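Local coordinates for extracellular fatty acid-binding protein (Gallus gallus, PDB 3SAO) that tightly binds bacterial ferric siderophores, long-chain fatty acids and lysophosphatidic acid, and may act as an antibacterial factor of innate immunity, at residues Lys28-Phe40 / Glu45-Gly57. Sequence-based numbering, arbitrary orientation.
Sequences KGKMKMVMARISF and ELEVSYAAPSPKG. With NKN ((2R)-2-hydroxy-3-(phosphonooxy)propyl tetradecanoate), chain C.
Phe40 and Leu46 lie side by side and point the same way, with CE2 of the ring 3.5 Å from Leu46 CD2, while Ile38 CG2 covers one ring face off-centre, toward the rim. With CG between its backbone N and carbonyl carbon (chi1 52°) and chi2 at 96°, Leu46 places CD2 beside the ring. On the same face of the sheet Ala36 CB touches Val48 CG1 at 4.0 Å, and the Val48 methyl in turn lies over the rim of the Tyr50 ring. Val34 CG1 comes to the edge of this ring; the other Val34 methyl, CG2, packs on Ala52 CB at 3.7 Å. With CG beside its backbone N (chi1 -54°), Tyr50 carries its OH to the ligand phosphate, giving OAD a weak hydrogen bond of 3.3 Å. Tyr114, Lys82 and Arg112 also hydrogen-bond the ligand, and Ile38 CD1 packs 3.5 Å from OAE, the carbonyl oxygen of the ligand's ester.

Met35 with Ala51, Arg37 with Ser49 and Ser39 with Glu47 are hydrogen-bonded pairs, each joined by two backbone bonds. On their face a water donates to Arg37 O and bridges the hydroxyls of Ser39 and Ser49. Beyond the ladder, Lys32 CB meets Pro53 CG at 3.7 Å, and a second water links Lys32 N to Pro53 O. The whole is an antiparallel beta hairpin of the lipocalin barrel, its inward face lining the calyx that holds the lysophosphatidic acid.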
ATOM      1  N   LYS A  28     -14.155  -0.433   5.808  1.00 66.23           N
ATOM      2  CA  LYS A  28     -13.380   0.606   5.104  1.00 63.49           C
ATOM      3  C   LYS A  28     -13.571   1.968   5.760  1.00 62.19           C
ATOM      4  O   LYS A  28     -12.653   2.793   5.786  1.00 56.77           O
ATOM      5  CB  LYS A  28     -13.722   0.671   3.606  1.00 64.35           C
ATOM      6  CG  LYS A  28     -15.047   1.362   3.271  1.00 65.26           C
ATOM      7  CD  LYS A  28     -15.499   1.058   1.851  1.00 67.92           C
ATOM      8  CE  LYS A  28     -14.696   1.786   0.791  1.00 68.80           C
ATOM      9  NZ  LYS A  28     -14.908   3.272   0.794  1.00 71.94           N
ATOM     10  N   GLY A  29     -14.742   2.181   6.350  1.00 64.44           N
ATOM     11  CA  GLY A  29     -15.009   3.424   7.069  1.00 66.60           C
ATOM     12  C   GLY A  29     -14.189   3.623   8.334  1.00 65.56           C
ATOM     13  O   GLY A  29     -14.144   4.726   8.868  1.00 67.95           O
ATOM     14  N   LYS A  30     -13.581   2.547   8.841  1.00 65.39           N
ATOM     15  CA  LYS A  30     -12.734   2.611  10.035  1.00 62.97           C
ATOM     16  C   LYS A  30     -11.259   2.802   9.698  1.00 59.37           C
ATOM     17  O   LYS A  30     -10.452   3.120  10.576  1.00 57.70           O
ATOM     18  CB  LYS A  30     -12.873   1.324  10.841  1.00 66.02           C
ATOM     19  N   MET A  31     -10.912   2.624   8.426  1.00 55.61           N
ATOM     20  CA  MET A  31      -9.526   2.504   8.025  1.00 52.97           C
ATOM     21  C   MET A  31      -8.870   3.875   7.928  1.00 51.00           C
ATOM     22  O   MET A  31      -9.529   4.885   7.641  1.00 51.02           O
ATOM     23  CB  MET A  31      -9.434   1.761   6.691  1.00 51.44           C
ATOM     24  CG  MET A  31      -9.886   0.305   6.764  1.00 53.56           C
ATOM     25  SD  MET A  31      -9.625  -0.605   5.205  1.00 59.26           S
ATOM     26  CE  MET A  31     -10.338  -2.200   5.629  1.00 66.07           C
ATOM     27  N   LYS A  32      -7.599   3.912   8.291  1.00 48.14           N
ATOM     28  CA  LYS A  32      -6.810   5.144   8.299  1.00 48.54           C
ATOM     29  C   LYS A  32      -5.602   4.965   7.399  1.00 46.04           C
ATOM     30  O   LYS A  32      -5.168   3.841   7.135  1.00 43.13           O
ATOM     31  CB  LYS A  32      -6.309   5.468   9.698  1.00 48.61           C
ATOM     32  CG  LYS A  32      -7.405   5.655  10.726  1.00 55.53           C
ATOM     33  CD  LYS A  32      -8.362   6.767  10.338  1.00 56.33           C
ATOM     34  CE  LYS A  32      -9.044   7.373  11.573  1.00 63.24           C
ATOM     35  NZ  LYS A  32      -9.700   6.345  12.405  1.00 60.80           N
ATOM     36  N   MET A  33      -5.019   6.087   7.017  1.00 44.97           N
ATOM     37  CA  MET A  33      -3.806   6.127   6.235  1.00 42.30           C
ATOM     38  C   MET A  33      -2.653   5.354   6.868  1.00 42.62           C
ATOM     39  O   MET A  33      -2.446   5.376   8.087  1.00 40.75           O
ATOM     40  CB  MET A  33      -3.403   7.591   6.025  1.00 42.95           C
ATOM     41  CG  MET A  33      -2.446   7.859   4.916  1.00 47.43           C
ATOM     42  SD  MET A  33      -2.108   9.635   4.715  1.00 49.28           S
ATOM     43  CE  MET A  33      -3.674  10.291   4.200  1.00 43.85           C
ATOM     44  N   VAL A  34      -1.991   4.569   6.033  1.00 38.78           N
ATOM     45  CA  VAL A  34      -0.859   3.744   6.469  1.00 38.53           C
ATOM     46  C   VAL A  34       0.452   4.427   6.103  1.00 39.83           C
ATOM     47  O   VAL A  34       0.628   4.873   4.967  1.00 39.97           O
ATOM     48  CB  VAL A  34      -0.937   2.385   5.811  1.00 42.31           C
ATOM     49  CG1 VAL A  34       0.245   1.490   6.240  1.00 39.44           C
ATOM     50  CG2 VAL A  34      -2.255   1.761   6.159  1.00 41.50           C
ATOM     51  N   MET A  35       1.360   4.529   7.063  1.00 37.68           N
ATOM     52  CA  MET A  35       2.703   5.026   6.764  1.00 37.39           C
ATOM     53  C   MET A  35       3.589   3.841   6.362  1.00 39.23           C
ATOM     54  O   MET A  35       3.475   2.725   6.882  1.00 39.54           O
ATOM     55  CB  MET A  35       3.309   5.827   7.931  1.00 39.33           C
ATOM     56  CG  MET A  35       4.576   6.565   7.576  1.00 44.38           C
ATOM     57  SD  MET A  35       5.462   7.253   8.989  1.00 47.53           S
ATOM     58  CE  MET A  35       4.187   8.330   9.661  1.00 49.09           C
ATOM     59  N   ALA A  36       4.398   4.071   5.345  1.00 37.31           N
ATOM     60  CA  ALA A  36       5.313   3.038   4.868  1.00 39.46           C
ATOM     61  C   ALA A  36       6.730   3.605   4.707  1.00 40.95           C
ATOM     62  O   ALA A  36       6.932   4.801   4.453  1.00 43.02           O
ATOM     63  CB  ALA A  36       4.799   2.430   3.577  1.00 37.84           C
ATOM     64  N   ARG A  37       7.725   2.753   4.865  1.00 39.82           N
ATOM     65  CA  ARG A  37       9.064   3.088   4.381  1.00 41.25           C
ATOM     66  C   ARG A  37       9.591   1.996   3.475  1.00 39.14           C
ATOM     67  O   ARG A  37       9.540   0.825   3.829  1.00 41.30           O
ATOM     68  CB  ARG A  37      10.040   3.303   5.547  1.00 45.78           C
ATOM     69  CG  ARG A  37      11.389   3.795   5.061  1.00 51.02           C
ATOM     70  CD  ARG A  37      12.429   3.769   6.152  1.00 63.12           C
ATOM     71  NE  ARG A  37      12.387   4.924   7.049  1.00 59.70           N
ATOM     72  CZ  ARG A  37      12.096   4.848   8.352  1.00 72.79           C
ATOM     73  NH1 ARG A  37      11.725   3.689   8.896  1.00 75.08           N
ATOM     74  NH2 ARG A  37      12.155   5.928   9.128  1.00 68.52           N
ATOM     75  N   ILE A  38      10.163   2.397   2.349  1.00 39.21           N
ATOM     76  CA  ILE A  38      10.734   1.453   1.395  1.00 40.20           C
ATOM     77  C   ILE A  38      12.246   1.541   1.450  1.00 43.32           C
ATOM     78  O   ILE A  38      12.787   2.664   1.361  1.00 40.63           O
ATOM     79  CB  ILE A  38      10.276   1.808  -0.049  1.00 43.50           C
ATOM     80  CG1 ILE A  38       8.754   1.767  -0.170  1.00 46.44           C
ATOM     81  CG2 ILE A  38      10.907   0.857  -1.043  1.00 44.17           C
ATOM     82  CD1 ILE A  38       8.257   2.064  -1.585  1.00 47.38           C
ATOM     83  N   SER A  39      12.907   0.370   1.554  1.00 42.11           N
ATOM     84  CA  SER A  39      14.356   0.225   1.541  1.00 43.11           C
ATOM     85  C   SER A  39      14.771  -0.863   0.547  1.00 48.22           C
ATOM     86  O   SER A  39      14.108  -1.892   0.448  1.00 48.47           O
ATOM     87  CB  SER A  39      14.849  -0.204   2.914  1.00 43.16           C
ATOM     88  OG  SER A  39      14.300   0.635   3.920  1.00 50.42           O
ATOM     89  N   PHE A  40      15.841  -0.614  -0.199  1.00 48.76           N
ATOM     90  CA  PHE A  40      16.307  -1.539  -1.223  1.00 52.42           C
ATOM     91  C   PHE A  40      17.467  -2.375  -0.689  1.00 54.57           C
ATOM     92  O   PHE A  40      18.282  -1.885   0.090  1.00 54.75           O
ATOM     93  CB  PHE A  40      16.712  -0.774  -2.483  1.00 55.86           C
ATOM     94  CG  PHE A  40      15.520  -0.237  -3.258  1.00 63.40           C
ATOM     95  CD1 PHE A  40      15.219   1.116  -3.254  1.00 67.90           C
ATOM     96  CD2 PHE A  40      14.657  -1.105  -3.916  1.00 69.60           C
ATOM     97  CE1 PHE A  40      14.114   1.609  -3.941  1.00 70.63           C
ATOM     98  CE2 PHE A  40      13.542  -0.623  -4.606  1.00 73.06           C
ATOM     99  CZ  PHE A  40      13.265   0.739  -4.605  1.00 72.84           C
ATOM    100  N   GLU A  45      15.464  -6.674  -4.653  1.00 47.56           N
ATOM    101  CA  GLU A  45      14.791  -6.885  -3.371  1.00 45.49           C
ATOM    102  C   GLU A  45      14.499  -5.565  -2.647  1.00 45.82           C
ATOM    103  O   GLU A  45      15.350  -4.666  -2.575  1.00 47.63           O
ATOM    104  CB  GLU A  45      15.662  -7.801  -2.503  1.00 47.75           C
ATOM    105  CG  GLU A  45      15.017  -8.244  -1.195  1.00 48.62           C
ATOM    106  CD  GLU A  45      15.765  -9.449  -0.616  1.00 55.48           C
ATOM    107  OE1 GLU A  45      15.624  -9.765   0.575  1.00 56.56           O
ATOM    108  OE2 GLU A  45      16.529 -10.059  -1.378  1.00 61.17           O
ATOM    109  N   LEU A  46      13.301  -5.460  -2.096  1.00 43.48           N
ATOM    110  CA  LEU A  46      12.992  -4.316  -1.227  1.00 44.38           C
ATOM    111  C   LEU A  46      12.192  -4.765  -0.046  1.00 43.27           C
ATOM    112  O   LEU A  46      11.400  -5.717  -0.159  1.00 45.89           O
ATOM    113  CB  LEU A  46      12.222  -3.234  -1.989  1.00 45.89           C
ATOM    114  CG  LEU A  46      10.981  -3.634  -2.740  1.00 50.11           C
ATOM    115  CD1 LEU A  46       9.791  -3.362  -1.862  1.00 53.76           C
ATOM    116  CD2 LEU A  46      10.889  -2.831  -4.052  1.00 58.00           C
ATOM    117  N   GLU A  47      12.341  -4.036   1.057  1.00 41.79           N
ATOM    118  CA  GLU A  47      11.593  -4.333   2.262  1.00 40.19           C
ATOM    119  C   GLU A  47      10.729  -3.114   2.517  1.00 39.42           C
ATOM    120  O   GLU A  47      11.215  -2.008   2.461  1.00 41.91           O
ATOM    121  CB  GLU A  47      12.485  -4.626   3.464  1.00 41.69           C
ATOM    122  CG  GLU A  47      11.691  -4.929   4.741  1.00 42.00           C
ATOM    123  CD  GLU A  47      12.537  -5.390   5.938  1.00 40.89           C
ATOM    124  OE1 GLU A  47      13.654  -4.902   6.145  1.00 47.40           O
ATOM    125  OE2 GLU A  47      12.008  -6.151   6.746  1.00 42.58           O
ATOM    126  N   VAL A  48       9.448  -3.348   2.693  1.00 38.33           N
ATOM    127  CA  VAL A  48       8.514  -2.314   3.081  1.00 36.56           C
ATOM    128  C   VAL A  48       8.197  -2.423   4.576  1.00 38.34           C
ATOM    129  O   VAL A  48       7.803  -3.490   5.076  1.00 40.38           O
ATOM    130  CB  VAL A  48       7.219  -2.360   2.252  1.00 39.80           C
ATOM    131  CG1 VAL A  48       6.339  -1.111   2.565  1.00 38.91           C
ATOM    132  CG2 VAL A  48       7.538  -2.530   0.785  1.00 39.31           C
ATOM    133  N   SER A  49       8.344  -1.300   5.290  1.00 39.55           N
ATOM    134  CA  SER A  49       7.952  -1.230   6.689  1.00 42.21           C
ATOM    135  C   SER A  49       6.668  -0.438   6.816  1.00 40.96           C
ATOM    136  O   SER A  49       6.568   0.637   6.245  1.00 43.28           O
ATOM    137  CB  SER A  49       9.056  -0.552   7.490  1.00 42.72           C
ATOM    138  OG  SER A  49      10.234  -1.315   7.391  1.00 52.67           O
ATOM    139  N   TYR A  50       5.660  -0.986   7.486  1.00 41.38           N
ATOM    140  CA  TYR A  50       4.361  -0.334   7.548  1.00 37.32           C
ATOM    141  C   TYR A  50       4.038   0.020   9.003  1.00 39.21           C
ATOM    142  O   TYR A  50       4.516  -0.657   9.923  1.00 39.84           O
ATOM    143  CB  TYR A  50       3.272  -1.293   7.088  1.00 36.51           C
ATOM    144  CG  TYR A  50       3.473  -1.920   5.739  1.00 39.40           C
ATOM    145  CD1 TYR A  50       2.957  -1.323   4.603  1.00 43.20           C
ATOM    146  CD2 TYR A  50       4.105  -3.146   5.608  1.00 41.99           C
ATOM    147  CE1 TYR A  50       3.065  -1.937   3.345  1.00 42.11           C
ATOM    148  CE2 TYR A  50       4.229  -3.762   4.345  1.00 43.46           C
ATOM    149  CZ  TYR A  50       3.690  -3.163   3.237  1.00 44.90           C
ATOM    150  OH  TYR A  50       3.833  -3.747   1.989  1.00 46.88           O
ATOM    151  N   ALA A  51       3.217   1.046   9.168  1.00 37.74           N
ATOM    152  CA  ALA A  51       2.626   1.449  10.432  1.00 38.57           C
ATOM    153  C   ALA A  51       1.183   1.903  10.183  1.00 37.70           C
ATOM    154  O   ALA A  51       0.907   2.845   9.413  1.00 39.20           O
ATOM    155  CB  ALA A  51       3.518   2.586  11.077  1.00 39.96           C
ATOM    156  N   ALA A  52       0.243   1.208  10.812  1.00 39.35           N
ATOM    157  CA  ALA A  52      -1.204   1.507  10.671  1.00 43.47           C
ATOM    158  C   ALA A  52      -1.946   1.394  12.001  1.00 44.63           C
ATOM    159  O   ALA A  52      -1.770   0.417  12.728  1.00 45.08           O
ATOM    160  CB  ALA A  52      -1.812   0.573   9.664  1.00 44.72           C
ATOM    161  N   PRO A  53      -2.797   2.389  12.327  1.00 46.61           N
ATOM    162  CA  PRO A  53      -3.640   2.249  13.510  1.00 47.65           C
ATOM    163  C   PRO A  53      -4.590   1.072  13.416  1.00 46.69           C
ATOM    164  O   PRO A  53      -4.891   0.595  12.307  1.00 46.42           O
ATOM    165  CB  PRO A  53      -4.457   3.555  13.547  1.00 50.63           C
ATOM    166  CG  PRO A  53      -4.004   4.378  12.400  1.00 49.41           C
ATOM    167  CD  PRO A  53      -3.183   3.543  11.495  1.00 49.32           C
ATOM    168  N   SER A  54      -5.058   0.629  14.582  1.00 48.93           N
ATOM    169  CA  SER A  54      -6.120  -0.385  14.665  1.00 46.57           C
ATOM    170  C   SER A  54      -6.751  -0.339  16.040  1.00 46.83           C
ATOM    171  O   SER A  54      -6.159   0.228  16.955  1.00 46.23           O
ATOM    172  CB  SER A  54      -5.511  -1.756  14.426  1.00 46.30           C
ATOM    173  OG  SER A  54      -5.043  -2.295  15.663  1.00 45.78           O
ATOM    174  N   PRO A  55      -7.937  -0.965  16.217  1.00 47.63           N
ATOM    175  CA  PRO A  55      -8.613  -0.996  17.537  1.00 47.41           C
ATOM    176  C   PRO A  55      -7.797  -1.732  18.619  1.00 44.18           C
ATOM    177  O   PRO A  55      -8.142  -1.696  19.801  1.00 43.81           O
ATOM    178  CB  PRO A  55      -9.914  -1.777  17.261  1.00 50.67           C
ATOM    179  CG  PRO A  55     -10.025  -1.897  15.758  1.00 50.83           C
ATOM    180  CD  PRO A  55      -8.661  -1.727  15.183  1.00 48.97           C
ATOM    181  N   LYS A  56      -6.775  -2.447  18.184  1.00 44.93           N
ATOM    182  CA  LYS A  56      -5.812  -3.082  19.084  1.00 48.56           C
ATOM    183  C   LYS A  56      -4.524  -2.276  19.183  1.00 44.24           C
ATOM    184  O   LYS A  56      -3.568  -2.759  19.763  1.00 49.43           O
ATOM    185  CB  LYS A  56      -5.470  -4.496  18.573  1.00 50.34           C
ATOM    186  CG  LYS A  56      -6.448  -5.561  19.062  1.00 56.71           C
ATOM    187  N   GLY A  57      -4.497  -1.075  18.621  1.00 43.19           N
ATOM    188  CA  GLY A  57      -3.308  -0.194  18.648  1.00 45.31           C
ATOM    189  C   GLY A  57      -2.496  -0.182  17.363  1.00 46.43           C
ATOM    190  O   GLY A  57      -2.773  -0.953  16.449  1.00 46.89           O
TER
HETATM  191  OAA NKN C 161       2.025  -4.782  -0.427  1.00 61.99           O
HETATM  192  OAB NKN C 161       0.430  -3.669  -1.789  1.00 63.39           O
HETATM  193  PAC NKN C 161       1.683  -3.436  -0.994  1.00 49.42           P
HETATM  194  OAD NKN C 161       1.633  -2.298  -0.005  1.00 51.02           O
HETATM  195  OAE NKN C 161       5.858   2.521  -4.066  1.00 76.44           O
HETATM  196  OAF NKN C 161       2.831  -3.035  -2.035  1.00 51.19           O
HETATM  197  CAG NKN C 161       4.178  -2.663  -1.723  1.00 54.20           C
HETATM  198  CAH NKN C 161       4.864  -2.041  -2.936  1.00 62.08           C
HETATM  199  CAI NKN C 161       5.570  -0.691  -2.724  1.00 68.87           C
HETATM  200  OAJ NKN C 161       5.286   0.230  -3.800  1.00 71.76           O
HETATM  201  CAK NKN C 161       6.132   1.337  -4.268  1.00 74.00           C
HETATM  202  CAL NKN C 161       7.346   1.031  -5.106  1.00 71.56           C
HETATM  203  CAM NKN C 161       7.188   1.702  -6.463  1.00 71.15           C
HETATM  204  CAN NKN C 161       8.186   1.176  -7.488  1.00 69.56           C
HETATM  205  CAO NKN C 161       8.981  -0.018  -6.960  1.00 67.66           C
HETATM  206  OAY NKN C 161       5.857  -2.983  -3.354  1.00 74.60           O
HETATM  207  O   HOH W   1      -6.187   1.695  10.185  1.00 53.95           O
HETATM  208  O   HOH W   2      11.815  -0.629   5.181  1.00 44.05           O